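Local coordinates for protein intracellular protease/amidase (Salmonella enterica subsp. enterica serovar Typhimurium, PDB 4K2H) that is of unknown function but, as a DJ-1/PfpI family member, may have peptidase activity, and binds zinc between its two subunits, at residues 13-18 with 51-56; 26-29 with 33-36. The protein carries 1 engineered substitution. All coordinates share one frame; numbering follows the deposited sequence.

Contact 1 (13-18 with 51-56); sequences PGFEEA and IPMVAD. With ZN (zinc ion), chain O.
At an intersubunit zinc site of this DJ-1/PfpI-family dimer, Glu17 binds the metal while its aliphatic part rests on Ile51 and Met53 of segment 51-56. Glu17 OE2 lies 1.8 Å from the zinc ion and Glu16 OE1 2.0 Å from it; His49 ND1 of the same chain and Asp25 OD2 of the second subunit complete the site. A bent Glu17 chain (chi2 -61°) carries the carboxylate to the metal and leaves CG 3.7 Å from Ile51 CD1, the two side chains meeting at about a right angle. Met53 reaches in extended from the strand, its CE 3.9 Å from Glu17 CB. Its sulfur makes a Met-aromatic contact: SD lies 3.7 Å from Phe15 CZ, and the line from the ring centroid to SD is 86° off the ring normal, at the edge. Glu16 is the N-cap of helix 17-29, its OE2 accepting from Ala18 N at 2.8 Å in a bent bond (136°). Ser47 OG is hydrogen-bonded to Glu17 OE1, so both oxygens of each glutamate are engaged. Apolar packing and polar bonds thus restrain Glu17, zinc and the helix N-terminus Glu16; the metal probably offsets much of the charge of these carboxylates and of that Asp25.

Contact 2 (26-29 with 33-36); sequences ILRR and DVET
Arg28 and Val34 approach obliquely, the arginine running past Val34 CB, on the side of its hydrogen, to the strand backbone. From CG to NE the Arg28 chain is extended (chi2 175°), which spans the gap from the helix and sets NE 3.6 Å from Val34 CB. The guanidinium then presents its edge: NH2 donates to Val34 O at 2.8 Å, with an N-H...O angle of 160° and the oxygen only 12° out of the guanidinium plane. The same NH2 also pairs with Asp56 in a salt bridge. Seen from the carbonyl, the donor stands well above the peptide plane and misses the lone-pair directions. A water reinforces this grip, accepting from Arg28 NE at 3.0 Å and from Val34 N at 2.8 Å, so the arginine engages the backbone of one strand residue both directly and through solvent. Helix 17-29 and strand 33-38 are the second and third elements of a beta-alpha-beta unit that starts with strand 6-11, and the contact lies just across the short turn joining them. Leu27 meets Val34 nearly at a right angle, its CB 3.5 Å from Val34 CG2. The rotation of Val34 turns that methyl toward the helix, where it touches Leu27 and, about a right angle round, the Arg28 stem, whose CG is 3.9 Å from CG2. Leu24 of the same helix and Val9 of strand 6-11 also pack on Val34. Ser167 of helix 159-171 touches Leu27, and across the dimer interface Ile51 of the second subunit packs against Arg28.

Contact 2 is nested inside the chain loop closed by contact 1, and their centres lie 15 Å apart. Both draw on helix 17-29, contact 1 at its start and contact 2 at its C-terminal end. Strand 33-38 belongs to the parallel sheet, whereas strand 52-54 pairs with 44-46 in a separate antiparallel hairpin. Direct polar contacts join the two sites: Asp56 OD2 forms a salt bridge with Arg28 NH2 at 2.8 Å, and Asp56 N is 2.7 Å from Thr36 OG1, a probable hydrogen bond. The hairpin's exit is thereby tied to the beta-alpha-beta unit. Both contacts also touch the second subunit, placing this region at the dimer interface.

Contact 1 (13-18 with 51-56)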
loop_
_atom_site.group_PDB
_atom_site.type_symbol
_atom_site.label_atom_id
_atom_site.label_comp_id
_atom_site.label_asym_id
_atom_site.label_seq_id
_atom_site.Cartn_x
_atom_site.Cartn_y
_atom_site.Cartn_z
ATOM N N PRO A 13 12.123 7.472 9.028
ATOM C CA PRO A 13 12.835 6.315 8.449
ATOM C C PRO A 13 12.296 5.035 9.029
ATOM O O PRO A 13 12.093 4.955 10.246
ATOM C CB PRO A 13 14.328 6.584 8.822
ATOM C CG PRO A 13 14.402 8.078 8.882
ATOM C CD PRO A 13 13.073 8.494 9.501
ATOM N N GLY A 14 12.017 4.053 8.172
ATOM C CA GLY A 14 11.387 2.824 8.637
ATOM C C GLY A 14 9.864 2.797 8.738
ATOM O O GLY A 14 9.304 1.861 9.219
ATOM N N PHE A 15 9.199 3.817 8.245
ATOM C CA PHE A 15 7.734 3.870 8.235
ATOM C C PHE A 15 7.200 2.675 7.482
ATOM O O PHE A 15 7.802 2.260 6.513
ATOM C CB PHE A 15 7.242 5.174 7.584
ATOM C CG PHE A 15 7.454 5.273 6.073
ATOM C CD1 PHE A 15 6.425 4.985 5.192
ATOM C CD2 PHE A 15 8.670 5.683 5.538
ATOM C CE1 PHE A 15 6.571 5.101 3.827
ATOM C CE2 PHE A 15 8.850 5.782 4.166
ATOM C CZ PHE A 15 7.783 5.525 3.307
ATOM N N GLU A 16 6.056 2.135 7.933
ATOM C CA GLU A 16 5.443 1.012 7.303
ATOM C C GLU A 16 4.767 1.534 6.051
ATOM O O GLU A 16 3.775 2.251 6.133
ATOM C CB GLU A 16 4.427 0.335 8.237
ATOM C CG GLU A 16 4.446 -1.178 8.179
ATOM C CD GLU A 16 4.612 -1.698 6.760
ATOM O OE1 GLU A 16 5.589 -2.457 6.515
ATOM O OE2 GLU A 16 3.793 -1.310 5.881
ATOM N N GLU A 17 5.315 1.171 4.884
ATOM C CA GLU A 17 4.863 1.743 3.632
ATOM C C GLU A 17 3.472 1.321 3.232
ATOM O O GLU A 17 2.738 2.099 2.645
ATOM C CB GLU A 17 5.849 1.489 2.507
ATOM C CG GLU A 17 6.006 0.053 2.000
ATOM C CD GLU A 17 6.494 -0.933 3.028
ATOM O OE1 GLU A 17 7.500 -0.633 3.687
ATOM O OE2 GLU A 17 5.833 -2.008 3.178
ATOM N N ALA A 18 3.112 0.085 3.529
ATOM C CA ALA A 18 1.808 -0.405 3.118
ATOM C C ALA A 18 0.697 0.363 3.870
ATOM O O ALA A 18 -0.291 0.794 3.264
ATOM C CB ALA A 18 1.724 -1.905 3.336
ATOM N N ILE A 51 11.535 0.681 0.633
ATOM C CA ILE A 51 11.160 1.463 -0.524
ATOM C C ILE A 51 11.487 2.902 -0.262
ATOM O O ILE A 51 11.033 3.444 0.719
ATOM C CB ILE A 51 9.687 1.339 -0.867
ATOM C CG1 ILE A 51 9.364 -0.131 -1.080
ATOM C CG2 ILE A 51 9.421 2.127 -2.155
ATOM C CD1 ILE A 51 7.893 -0.385 -1.195
ATOM N N PRO A 52 12.338 3.492 -1.116
ATOM C CA PRO A 52 12.613 4.889 -0.903
ATOM C C PRO A 52 11.557 5.702 -1.593
ATOM O O PRO A 52 11.200 5.406 -2.742
ATOM C CB PRO A 52 13.980 5.116 -1.561
ATOM C CG PRO A 52 14.495 3.749 -1.931
ATOM C CD PRO A 52 13.287 2.880 -2.062
ATOM N N MET A 53 11.088 6.716 -0.889
ATOM C CA MET A 53 10.049 7.606 -1.382
ATOM C C MET A 53 10.395 9.040 -1.103
ATOM O O MET A 53 10.909 9.376 -0.049
ATOM C CB MET A 53 8.738 7.360 -0.689
ATOM C CG MET A 53 8.316 5.946 -0.777
ATOM S SD MET A 53 6.587 5.703 -0.240
ATOM C CE MET A 53 6.559 3.948 -0.423
ATOM N N VAL A 54 10.033 9.902 -2.023
ATOM C CA VAL A 54 10.235 11.309 -1.811
ATOM C C VAL A 54 8.968 11.912 -1.209
ATOM O O VAL A 54 7.969 12.037 -1.902
ATOM C CB VAL A 54 10.578 11.997 -3.138
ATOM C CG1 VAL A 54 10.828 13.469 -2.907
ATOM C CG2 VAL A 54 11.773 11.310 -3.794
ATOM N N ALA A 55 9.031 12.309 0.064
ATOM C CA ALA A 55 7.950 13.104 0.679
ATOM C C ALA A 55 7.640 14.412 -0.040
ATOM O O ALA A 55 8.510 15.051 -0.643
ATOM C CB ALA A 55 8.231 13.374 2.163
ATOM N N ASP A 56 6.393 14.830 0.038
ATOM C CA ASP A 56 6.004 16.132 -0.531
ATOM C C ASP A 56 6.769 17.290 0.129
ATOM O O ASP A 56 7.197 18.244 -0.538
ATOM C CB ASP A 56 4.496 16.354 -0.419
ATOM C CG ASP A 56 3.694 15.351 -1.227
ATOM O OD1 ASP A 56 4.110 15.059 -2.346
ATOM O OD2 ASP A 56 2.662 14.820 -0.752
HETATM ZN ZN ZN O . 5.787 -3.017 4.644
#

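Contact 2 (26-29 with 33-36)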
loop_
_atom_site.group_PDB
_atom_site.type_symbol
_atom_site.label_atom_id
_atom_site.label_comp_id
_atom_site.label_asym_id
_atom_site.label_seq_id
_atom_site.Cartn_x
_atom_site.Cartn_y
_atom_site.Cartn_z
ATOM N N ILE A 26 -6.325 5.966 -0.624
ATOM C CA ILE A 26 -7.780 6.113 -0.382
ATOM C C ILE A 26 -8.145 7.599 -0.314
ATOM O O ILE A 26 -9.040 8.067 -1.034
ATOM C CB ILE A 26 -8.204 5.401 0.914
ATOM C CG1 ILE A 26 -7.993 3.890 0.777
ATOM C CG2 ILE A 26 -9.656 5.713 1.280
ATOM C CD1 ILE A 26 -8.785 3.251 -0.336
ATOM N N LEU A 27 -7.415 8.342 0.515
ATOM C CA LEU A 27 -7.639 9.764 0.676
ATOM C C LEU A 27 -7.584 10.493 -0.663
ATOM O O LEU A 27 -8.464 11.324 -0.954
ATOM C CB LEU A 27 -6.643 10.379 1.658
ATOM C CG LEU A 27 -6.709 9.942 3.140
ATOM C CD1 LEU A 27 -5.472 10.416 3.901
ATOM C CD2 LEU A 27 -7.947 10.483 3.825
ATOM N N ARG A 28 -6.575 10.192 -1.472
ATOM C CA ARG A 28 -6.405 10.886 -2.738
ATOM C C ARG A 28 -7.440 10.446 -3.777
ATOM O O ARG A 28 -7.773 11.226 -4.657
ATOM C CB ARG A 28 -4.949 10.770 -3.288
ATOM C CG ARG A 28 -4.024 11.869 -2.773
ATOM C CD ARG A 28 -2.544 11.724 -3.187
ATOM N NE ARG A 28 -1.668 12.727 -2.548
ATOM C CZ ARG A 28 -0.334 12.676 -2.451
ATOM N NH1 ARG A 28 0.390 11.660 -2.936
ATOM N NH2 ARG A 28 0.300 13.653 -1.813
ATOM N N ARG A 29 -7.979 9.231 -3.677
ATOM C CA ARG A 29 -9.082 8.837 -4.575
ATOM C C ARG A 29 -10.302 9.708 -4.325
ATOM O O ARG A 29 -11.033 10.028 -5.253
ATOM C CB ARG A 29 -9.492 7.386 -4.388
ATOM C CG ARG A 29 -8.683 6.398 -5.192
ATOM C CD ARG A 29 -8.930 5.002 -4.711
ATOM N NE ARG A 29 -7.823 4.143 -5.069
ATOM C CZ ARG A 29 -7.671 3.569 -6.252
ATOM N NH1 ARG A 29 -8.573 3.733 -7.200
ATOM N NH2 ARG A 29 -6.592 2.814 -6.476
ATOM N N ASP A 33 -6.996 16.457 -0.005
ATOM C CA ASP A 33 -5.598 16.908 -0.111
ATOM C C ASP A 33 -4.707 16.151 0.854
ATOM O O ASP A 33 -4.998 16.129 2.056
ATOM C CB ASP A 33 -5.516 18.364 0.279
ATOM C CG ASP A 33 -5.144 19.230 -0.839
ATOM O OD1 ASP A 33 -5.805 19.180 -1.894
ATOM O OD2 ASP A 33 -4.181 19.993 -0.640
ATOM N N VAL A 34 -3.654 15.528 0.341
ATOM C CA VAL A 34 -2.684 14.810 1.183
ATOM C C VAL A 34 -1.271 15.380 0.972
ATOM O O VAL A 34 -0.858 15.614 -0.155
ATOM C CB VAL A 34 -2.687 13.296 0.902
ATOM C CG1 VAL A 34 -1.804 12.576 1.902
ATOM C CG2 VAL A 34 -4.093 12.707 1.010
ATOM N N GLU A 35 -0.561 15.650 2.056
ATOM C CA GLU A 35 0.877 15.958 2.007
ATOM C C GLU A 35 1.667 14.964 2.835
ATOM O O GLU A 35 1.426 14.817 4.025
ATOM C CB GLU A 35 1.155 17.352 2.532
ATOM C CG GLU A 35 1.503 18.362 1.462
ATOM C CD GLU A 35 2.059 19.655 2.030
ATOM O OE1 GLU A 35 2.029 19.877 3.254
ATOM O OE2 GLU A 35 2.557 20.454 1.225
ATOM N N THR A 36 2.584 14.253 2.192
ATOM C CA THR A 36 3.532 13.417 2.918
ATOM C C THR A 36 4.617 14.355 3.473
ATOM O O THR A 36 5.139 15.221 2.766
ATOM C CB THR A 36 4.150 12.328 2.003
ATOM O OG1 THR A 36 4.702 12.926 0.837
ATOM C CG2 THR A 36 3.110 11.392 1.534
HETATM O O HOH W 1 -3.088 15.386 -2.401
#